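Local atomic coordinates of ankyrin repeat domain protein (Legionella pneumophila subsp. pneumophila, PDB entry 6MCA), a protein that is a bacterial effector built from ankyrin repeats and a cysteine protease-like region, and interacts with the host LARP7 component of the 7SK snRNP complex. Residues N155-L158 and I159-F163; V384-D387 and K388-L392. One frame throughout, in Å; residues are numbered along the deposited sequence.

Contact 1 of 2, residues N155-L158 and I159-F163; sequences NAKL and IGHRF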
loop_
_atom_site.group_PDB
_atom_site.type_symbol
_atom_site.label_atom_id
_atom_site.label_comp_id
_atom_site.label_asym_id
_atom_site.label_seq_id
_atom_site.Cartn_x
_atom_site.Cartn_y
_atom_site.Cartn_z
ATOM N N ASN A 155 7.005 7.054 -2.862
ATOM C CA ASN A 155 7.934 6.658 -3.914
ATOM C C ASN A 155 8.872 5.552 -3.444
ATOM O O ASN A 155 9.137 4.603 -4.190
ATOM C CB ASN A 155 8.728 7.873 -4.392
ATOM C CG ASN A 155 9.851 7.500 -5.340
ATOM O OD1 ASN A 155 9.632 7.309 -6.536
ATOM N ND2 ASN A 155 11.063 7.398 -4.808
ATOM N N ALA A 156 9.380 5.651 -2.212
ATOM C CA ALA A 156 10.288 4.630 -1.704
ATOM C C ALA A 156 9.584 3.288 -1.559
ATOM O O ALA A 156 10.143 2.246 -1.924
ATOM C CB ALA A 156 10.882 5.073 -0.368
ATOM N N LYS A 157 8.354 3.289 -1.035
ATOM C CA LYS A 157 7.611 2.038 -0.917
ATOM C C LYS A 157 7.322 1.440 -2.288
ATOM O O LYS A 157 7.496 0.230 -2.499
ATOM C CB LYS A 157 6.309 2.272 -0.150
ATOM C CG LYS A 157 6.496 2.552 1.332
ATOM C CD LYS A 157 7.071 1.349 2.059
ATOM C CE LYS A 157 6.131 0.157 1.987
ATOM N NZ LYS A 157 6.777 -1.081 2.503
ATOM N N LEU A 158 6.891 2.276 -3.239
ATOM C CA LEU A 158 6.579 1.781 -4.575
ATOM C C LEU A 158 7.817 1.214 -5.257
ATOM O O LEU A 158 7.738 0.198 -5.954
ATOM C CB LEU A 158 5.964 2.900 -5.415
ATOM C CG LEU A 158 5.488 2.520 -6.818
ATOM C CD1 LEU A 158 4.429 1.431 -6.746
ATOM C CD2 LEU A 158 4.957 3.741 -7.549
ATOM N N ILE A 159 8.974 1.848 -5.059
ATOM C CA ILE A 159 10.203 1.346 -5.665
ATOM C C ILE A 159 10.626 0.038 -5.011
ATOM O O ILE A 159 11.012 -0.916 -5.699
ATOM C CB ILE A 159 11.310 2.411 -5.584
ATOM C CG1 ILE A 159 11.183 3.391 -6.751
ATOM C CG2 ILE A 159 12.686 1.760 -5.570
ATOM C CD1 ILE A 159 12.234 4.464 -6.756
ATOM N N GLY A 160 10.558 -0.034 -3.680
ATOM C CA GLY A 160 10.910 -1.269 -3.001
ATOM C C GLY A 160 10.037 -2.435 -3.421
ATOM O O GLY A 160 10.501 -3.575 -3.496
ATOM N N HIS A 161 8.763 -2.165 -3.711
ATOM C CA HIS A 161 7.873 -3.243 -4.134
ATOM C C HIS A 161 8.079 -3.605 -5.603
ATOM O O HIS A 161 8.219 -4.785 -5.943
ATOM C CB HIS A 161 6.419 -2.853 -3.872
ATOM C CG HIS A 161 6.030 -2.912 -2.428
ATOM N ND1 HIS A 161 6.399 -3.952 -1.600
ATOM C CD2 HIS A 161 5.303 -2.063 -1.664
ATOM C CE1 HIS A 161 5.918 -3.738 -0.389
ATOM N NE2 HIS A 161 5.249 -2.600 -0.401
ATOM N N ARG A 162 8.102 -2.603 -6.488
ATOM C CA ARG A 162 8.199 -2.873 -7.921
ATOM C C ARG A 162 9.527 -3.526 -8.279
ATOM O O ARG A 162 9.574 -4.437 -9.114
ATOM C CB ARG A 162 8.017 -1.579 -8.714
ATOM C CG ARG A 162 6.614 -1.007 -8.674
ATOM C CD ARG A 162 5.646 -1.832 -9.501
ATOM N NE ARG A 162 4.357 -1.159 -9.634
ATOM C CZ ARG A 162 3.202 -1.788 -9.824
ATOM N NH1 ARG A 162 3.168 -3.111 -9.904
ATOM N NH2 ARG A 162 2.078 -1.091 -9.929
ATOM N N PHE A 163 10.617 -3.069 -7.669
ATOM C CA PHE A 163 11.941 -3.610 -7.941
ATOM C C PHE A 163 12.323 -4.746 -7.001
ATOM O O PHE A 163 13.446 -5.254 -7.096
ATOM C CB PHE A 163 12.990 -2.495 -7.869
ATOM C CG PHE A 163 12.923 -1.528 -9.018
ATOM C CD1 PHE A 163 13.512 -1.833 -10.234
ATOM C CD2 PHE A 163 12.262 -0.317 -8.886
ATOM C CE1 PHE A 163 13.449 -0.948 -11.296
ATOM C CE2 PHE A 163 12.195 0.573 -9.944
ATOM C CZ PHE A 163 12.790 0.256 -11.149
#
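L158 and R162, one helical turn apart, meet through their aliphatic parts: methyl CD1 of L158 lies 3.8 Å from CG of R162 and 3.9 Å from its NE. The first torsion of the arginine (chi1 -69°) sets CG beside this methyl, and a bend at chi2 then directs the rest of the chain past the leucine, where the guanidinium makes a salt bridge with D387 and a cation-pi contact with W383. K157 and H161 are set at an angle to each other in the same i to i+4 spacing. With bends at chi2 and chi3, the lysine curls toward the H161 side until its NZ stands 3.6 Å from NE2 of H161, yet its hydrogen bonds go to the carbonyls of G185 and D182, while the imidazole stacks on W349. I159 sets its CD1 against the end of N155, and both side chains also touch C395. Along the backbone, four i+4 hydrogen bonds repeat, among them R162 N to L158 O at 2.9 Å (166°). F163 N still bonds to I159 O, also at 2.9 Å, as the chain leaves the helix. Side-chain pairs spaced i to i+4 are characteristic of the alpha-helix; these occupy the last turns of helix 147-162, packed among helices 188-202, 373-399 and 404-421.

Contact 2 of 2, residues V384-D387 and K388-L392; sequences VEWD and KDRAL
R390 and D387 form the tight part of this helical turn, their side chains lying next to each other and pointing the same way. The syn lone pair of D387 OD1 receives R390 NH2 at 2.6 Å, with the oxygen 21° out of the guanidinium plane, and a weak second bond comes from NE at 3.1 Å. The other carboxylate oxygen, OD2, is taken by R162, so this buried aspartate sits between two arginines, which would be expected to favour its charged form. With CG anti to its backbone N (chi1 177°), W386 lays its indole against R390, whose CB makes a CH-pi contact 4.1 Å from the centroid of the six-membered ring, almost on the ring normal; CG lies 3.9 Å from CH2. Bends at chi2 and chi3 then return the guanidinium to D387. F202 meets the tryptophan edge-to-face. Such i to i+3 and i to i+4 pairs are the usual currency of a long alpha-helix, here the middle of helix 373-399. Against the buried D387, the E385/K388 side is more exposed and more loosely packed. The extended lysine places NZ on the syn side of E385 OE1, a salt bridge of 3.1 Å, while its CE passes V384 CG1 at 4.0 Å. R432 bridges E385 OE2 and D389 OD1.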
loop_
_atom_site.group_PDB
_atom_site.type_symbol
_atom_site.label_atom_id
_atom_site.label_comp_id
_atom_site.label_asym_id
_atom_site.label_seq_id
_atom_site.Cartn_x
_atom_site.Cartn_y
_atom_site.Cartn_z
ATOM N N VAL A 384 3.384 -3.035 -15.425
ATOM C CA VAL A 384 4.396 -3.175 -14.381
ATOM C C VAL A 384 5.706 -2.517 -14.803
ATOM O O VAL A 384 6.331 -1.790 -14.016
ATOM C CB VAL A 384 4.589 -4.661 -14.024
ATOM C CG1 VAL A 384 5.845 -4.850 -13.187
ATOM C CG2 VAL A 384 3.370 -5.184 -13.277
ATOM N N GLU A 385 6.143 -2.749 -16.045
ATOM C CA GLU A 385 7.389 -2.133 -16.497
ATOM C C GLU A 385 7.259 -0.615 -16.579
ATOM O O GLU A 385 8.184 0.120 -16.198
ATOM C CB GLU A 385 7.807 -2.719 -17.846
ATOM C CG GLU A 385 8.285 -4.165 -17.775
ATOM C CD GLU A 385 9.440 -4.359 -16.808
ATOM O OE1 GLU A 385 9.266 -5.087 -15.808
ATOM O OE2 GLU A 385 10.524 -3.786 -17.048
ATOM N N TRP A 386 6.111 -0.127 -17.065
ATOM C CA TRP A 386 5.879 1.311 -17.109
ATOM C C TRP A 386 5.936 1.919 -15.715
ATOM O O TRP A 386 6.489 3.007 -15.531
ATOM C CB TRP A 386 4.531 1.605 -17.768
ATOM C CG TRP A 386 4.177 3.061 -17.781
ATOM C CD1 TRP A 386 4.408 3.951 -18.788
ATOM C CD2 TRP A 386 3.533 3.800 -16.734
ATOM N NE1 TRP A 386 3.948 5.197 -18.436
ATOM C CE2 TRP A 386 3.408 5.130 -17.178
ATOM C CE3 TRP A 386 3.053 3.464 -15.464
ATOM C CZ2 TRP A 386 2.821 6.125 -16.398
ATOM C CZ3 TRP A 386 2.472 4.452 -14.692
ATOM C CH2 TRP A 386 2.361 5.766 -15.161
ATOM N N ASP A 387 5.375 1.230 -14.717
ATOM C CA ASP A 387 5.378 1.775 -13.362
ATOM C C ASP A 387 6.781 1.767 -12.766
ATOM O O ASP A 387 7.164 2.709 -12.058
ATOM C CB ASP A 387 4.409 0.993 -12.478
ATOM C CG ASP A 387 3.826 1.841 -11.364
ATOM O OD1 ASP A 387 3.474 3.010 -11.629
ATOM O OD2 ASP A 387 3.720 1.341 -10.224
ATOM N N LYS A 388 7.556 0.711 -13.033
ATOM C CA LYS A 388 8.964 0.706 -12.642
ATOM C C LYS A 388 9.675 1.947 -13.170
ATOM O O LYS A 388 10.305 2.701 -12.410
ATOM C CB LYS A 388 9.655 -0.553 -13.168
ATOM C CG LYS A 388 9.282 -1.847 -12.471
ATOM C CD LYS A 388 10.091 -3.001 -13.046
ATOM C CE LYS A 388 9.714 -4.330 -12.416
ATOM N NZ LYS A 388 10.477 -5.458 -13.021
ATOM N N ASP A 389 9.576 2.172 -14.484
ATOM C CA ASP A 389 10.269 3.307 -15.084
ATOM C C ASP A 389 9.716 4.639 -14.585
ATOM O O ASP A 389 10.475 5.603 -14.438
ATOM C CB ASP A 389 10.190 3.219 -16.607
ATOM C CG ASP A 389 11.018 2.076 -17.166
ATOM O OD1 ASP A 389 12.114 1.815 -16.625
ATOM O OD2 ASP A 389 10.573 1.435 -18.142
ATOM N N ARG A 390 8.415 4.707 -14.294
ATOM C CA ARG A 390 7.823 5.940 -13.783
ATOM C C ARG A 390 8.378 6.285 -12.408
ATOM O O ARG A 390 8.717 7.443 -12.137
ATOM C CB ARG A 390 6.299 5.805 -13.731
ATOM C CG ARG A 390 5.560 7.080 -13.336
ATOM C CD ARG A 390 5.201 7.100 -11.852
ATOM N NE ARG A 390 4.259 6.044 -11.488
ATOM C CZ ARG A 390 3.582 6.010 -10.344
ATOM N NH1 ARG A 390 3.742 6.974 -9.447
ATOM N NH2 ARG A 390 2.743 5.012 -10.095
ATOM N N ALA A 391 8.466 5.292 -11.520
ATOM C CA ALA A 391 9.022 5.544 -10.194
ATOM C C ALA A 391 10.490 5.944 -10.281
ATOM O O ALA A 391 10.940 6.864 -9.577
ATOM C CB ALA A 391 8.845 4.309 -9.311
ATOM N N LEU A 392 11.254 5.269 -11.148
ATOM C CA LEU A 392 12.655 5.639 -11.328
ATOM C C LEU A 392 12.789 7.076 -11.829
ATOM O O LEU A 392 13.640 7.837 -11.346
ATOM C CB LEU A 392 13.330 4.664 -12.293
ATOM C CG LEU A 392 14.816 4.890 -12.577
ATOM C CD1 LEU A 392 15.605 4.936 -11.281
ATOM C CD2 LEU A 392 15.350 3.800 -13.490
#

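Following the chain from the N terminus, contact 1 comes first, in the last turns of helix 147-162, and contact 2 follows more than two hundred residues later within helix 373-399. Each spans only consecutive helical turns and closes no long loop; the two are in series, neither nested nor crossed. The large loop is closed between them, where R162 NE meets D387 OD2 at 2.6 Å in a salt bridge and R162 O packs against K388 CE. The intervening chain includes helix 188-202 and the five-stranded antiparallel sheet. Helix 188-202 returns to both contacts, its S198 touching R162, D387 and R390, while helices 404-421 and 427-440 flank contacts 1 and 2 respectively.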